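Local coordinates for protein alpha-1,3-glucanase (Bacillus circulans, PDB 5ZRU) that probably hydrolyses alpha-1,3-glucan as a family GH87 glycoside hydrolase, this chain being its calcium- and zinc-binding catalytic unit, at residues Phe453-Ile459 / Phe489-Ile495. Numbering follows the deposited sequence.
Sequences FSDTTII and FTNIDII
Phe453-Ile459 and Phe489-Ile495 pair as parallel strands on successive coils of the right-handed beta-helix expected of the pectate-lyase-like D2 part of the catalytic unit, and they illustrate how such a coil repeats itself. Strands 456-459 and 492-495 run 9° apart, and both chains turn a corner at the same level, Asp455 beside Asn491, each with positive phi. Backbone bonds continue through the bend: Asp455 N gives to Thr490 O at 2.9 Å, Thr456 N to Asn491 O at 3.0 Å, and beyond it Ile458 N meets Asp493 O nearly head-on.

On the buried face, Phe453 lies beside Phe489 and Ile458 beside Ile494. The two phenylalanine rings have planes 7° apart but are slid so far that they barely overlap; CD1 of Phe453 approaches CE2 of Phe489 to 3.3 Å. Matching first torsions put each CG anti to its own carbonyl carbon and send both side chains off the sheet in the same direction, and similar second torsions keep the planes nearly parallel. An alanine in place of Phe453 would probably open a gap between Phe412 and Phe489, leaving the Phe489 ring less firmly held on that flank. Further along, Ile458 lays CG2 against CG2 of Ile494 at 4.0 Å, while its CD1 crosses to CG2 of Ile492.

At the corner, the side chains of Asp455 and Asn491 point the same way, and one water links them, donating to Asp455 OD2 and accepting from Asn491 ND2. Ser454 OG holds the same OD2 from its anti side at 2.8 Å, which helps fix the carboxylate.

On the face carrying Thr457 and Asp493, Arg12 NH1 makes a salt bridge to Asp493 OD2 and a hydrogen bond to Thr457 OG1. The aromatic row continues from Phe489 to Phe515 of strand 513-523, the next coil, while strands 419-421 and 424-426 pair with the 451-459 strand on the preceding one.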
loop_
_atom_site.group_PDB
_atom_site.type_symbol
_atom_site.label_atom_id
_atom_site.label_comp_id
_atom_site.label_asym_id
_atom_site.label_seq_id
_atom_site.Cartn_x
_atom_site.Cartn_y
_atom_site.Cartn_z
ATOM N N PHE A 453 -9.299 16.359 -4.905
ATOM C CA PHE A 453 -9.412 15.389 -3.820
ATOM C C PHE A 453 -10.778 15.574 -3.180
ATOM O O PHE A 453 -11.162 16.705 -2.865
ATOM C CB PHE A 453 -8.330 15.589 -2.751
ATOM C CG PHE A 453 -6.922 15.394 -3.253
ATOM C CD1 PHE A 453 -6.217 16.445 -3.823
ATOM C CD2 PHE A 453 -6.304 14.158 -3.135
ATOM C CE1 PHE A 453 -4.921 16.268 -4.270
ATOM C CE2 PHE A 453 -5.005 13.971 -3.586
ATOM C CZ PHE A 453 -4.310 15.030 -4.153
ATOM N N SER A 454 -11.518 14.486 -2.979
ATOM C CA SER A 454 -12.830 14.682 -2.381
ATOM C C SER A 454 -13.266 13.453 -1.607
ATOM O O SER A 454 -12.751 12.347 -1.802
ATOM C CB SER A 454 -13.900 15.012 -3.429
ATOM O OG SER A 454 -14.350 13.822 -4.058
ATOM N N ASP A 455 -14.233 13.685 -0.722
ATOM C CA ASP A 455 -15.014 12.635 -0.085
ATOM C C ASP A 455 -14.110 11.626 0.608
ATOM O O ASP A 455 -14.180 10.425 0.365
ATOM C CB ASP A 455 -15.929 11.967 -1.115
ATOM C CG ASP A 455 -16.978 12.922 -1.642
ATOM O OD1 ASP A 455 -17.972 13.149 -0.921
ATOM O OD2 ASP A 455 -16.789 13.473 -2.750
ATOM N N THR A 456 -13.235 12.125 1.470
ATOM C CA THR A 456 -12.155 11.284 1.968
ATOM C C THR A 456 -11.997 11.487 3.464
ATOM O O THR A 456 -12.087 12.614 3.956
ATOM C CB THR A 456 -10.847 11.588 1.224
ATOM O OG1 THR A 456 -10.949 11.105 -0.125
ATOM C CG2 THR A 456 -9.636 10.924 1.903
ATOM N N THR A 457 -11.793 10.386 4.182
ATOM C CA THR A 457 -11.571 10.393 5.622
ATOM C C THR A 457 -10.123 10.030 5.904
ATOM O O THR A 457 -9.607 9.047 5.361
ATOM C CB THR A 457 -12.511 9.410 6.321
ATOM O OG1 THR A 457 -13.855 9.844 6.111
ATOM C CG2 THR A 457 -12.229 9.347 7.829
ATOM N N ILE A 458 -9.476 10.839 6.740
ATOM C CA ILE A 458 -8.066 10.711 7.080
ATOM C C ILE A 458 -7.983 10.580 8.588
ATOM O O ILE A 458 -8.597 11.376 9.308
ATOM C CB ILE A 458 -7.262 11.937 6.601
ATOM C CG1 ILE A 458 -7.230 11.998 5.074
ATOM C CG2 ILE A 458 -5.873 11.941 7.234
ATOM C CD1 ILE A 458 -6.812 13.375 4.521
ATOM N N ILE A 459 -7.233 9.587 9.072
ATOM C CA ILE A 459 -7.214 9.267 10.498
ATOM C C ILE A 459 -5.778 9.014 10.948
ATOM O O ILE A 459 -5.056 8.230 10.321
ATOM C CB ILE A 459 -8.095 8.040 10.822
ATOM C CG1 ILE A 459 -9.536 8.262 10.361
ATOM C CG2 ILE A 459 -8.074 7.731 12.331
ATOM C CD1 ILE A 459 -10.450 7.049 10.591
ATOM N N PHE A 489 -9.858 20.552 -2.773
ATOM C CA PHE A 489 -10.160 19.533 -1.774
ATOM C C PHE A 489 -11.585 19.770 -1.303
ATOM O O PHE A 489 -11.909 20.877 -0.860
ATOM C CB PHE A 489 -9.210 19.609 -0.574
ATOM C CG PHE A 489 -7.771 19.417 -0.918
ATOM C CD1 PHE A 489 -7.037 20.439 -1.490
ATOM C CD2 PHE A 489 -7.147 18.213 -0.645
ATOM C CE1 PHE A 489 -5.706 20.269 -1.791
ATOM C CE2 PHE A 489 -5.815 18.029 -0.959
ATOM C CZ PHE A 489 -5.094 19.059 -1.531
ATOM N N THR A 490 -12.438 18.750 -1.395
ATOM C CA THR A 490 -13.836 18.935 -1.021
ATOM C C THR A 490 -14.328 17.749 -0.201
ATOM O O THR A 490 -14.111 16.598 -0.584
ATOM C CB THR A 490 -14.704 19.123 -2.273
ATOM O OG1 THR A 490 -14.185 20.225 -3.031
ATOM C CG2 THR A 490 -16.150 19.419 -1.875
ATOM N N ASN A 491 -15.005 18.025 0.915
ATOM C CA ASN A 491 -15.575 16.973 1.759
ATOM C C ASN A 491 -14.474 16.052 2.292
ATOM O O ASN A 491 -14.423 14.858 1.995
ATOM C CB ASN A 491 -16.635 16.174 0.992
ATOM C CG ASN A 491 -17.935 16.941 0.824
ATOM O OD1 ASN A 491 -18.413 17.588 1.763
ATOM N ND2 ASN A 491 -18.517 16.864 -0.368
ATOM N N ILE A 492 -13.567 16.631 3.069
ATOM C CA ILE A 492 -12.463 15.878 3.663
ATOM C C ILE A 492 -12.622 15.929 5.170
ATOM O O ILE A 492 -12.749 17.017 5.743
ATOM C CB ILE A 492 -11.082 16.438 3.268
ATOM C CG1 ILE A 492 -10.991 16.743 1.766
ATOM C CG2 ILE A 492 -9.963 15.494 3.752
ATOM C CD1 ILE A 492 -10.965 15.534 0.868
ATOM N N ASP A 493 -12.576 14.763 5.813
ATOM C CA ASP A 493 -12.570 14.676 7.269
ATOM C C ASP A 493 -11.172 14.273 7.706
ATOM O O ASP A 493 -10.658 13.241 7.259
ATOM C CB ASP A 493 -13.607 13.672 7.763
ATOM C CG ASP A 493 -15.023 14.117 7.455
ATOM O OD1 ASP A 493 -15.549 14.970 8.195
ATOM O OD2 ASP A 493 -15.587 13.642 6.451
ATOM N N ILE A 494 -10.557 15.092 8.558
ATOM C CA ILE A 494 -9.181 14.889 9.000
ATOM C C ILE A 494 -9.211 14.743 10.514
ATOM O O ILE A 494 -9.422 15.729 11.234
ATOM C CB ILE A 494 -8.255 16.039 8.573
ATOM C CG1 ILE A 494 -8.583 16.511 7.141
ATOM C CG2 ILE A 494 -6.801 15.590 8.646
ATOM C CD1 ILE A 494 -7.689 17.658 6.625
ATOM N N ILE A 495 -8.958 13.528 11.001
ATOM C CA ILE A 495 -9.225 13.155 12.386
ATOM C C ILE A 495 -7.929 12.783 13.098
ATOM O O ILE A 495 -7.161 11.947 12.607
ATOM C CB ILE A 495 -10.229 11.992 12.450
ATOM C CG1 ILE A 495 -11.538 12.410 11.769
ATOM C CG2 ILE A 495 -10.432 11.523 13.885
ATOM C CD1 ILE A 495 -12.361 11.243 11.313
HETATM O O HOH W 1 -17.405 15.978 -2.859
#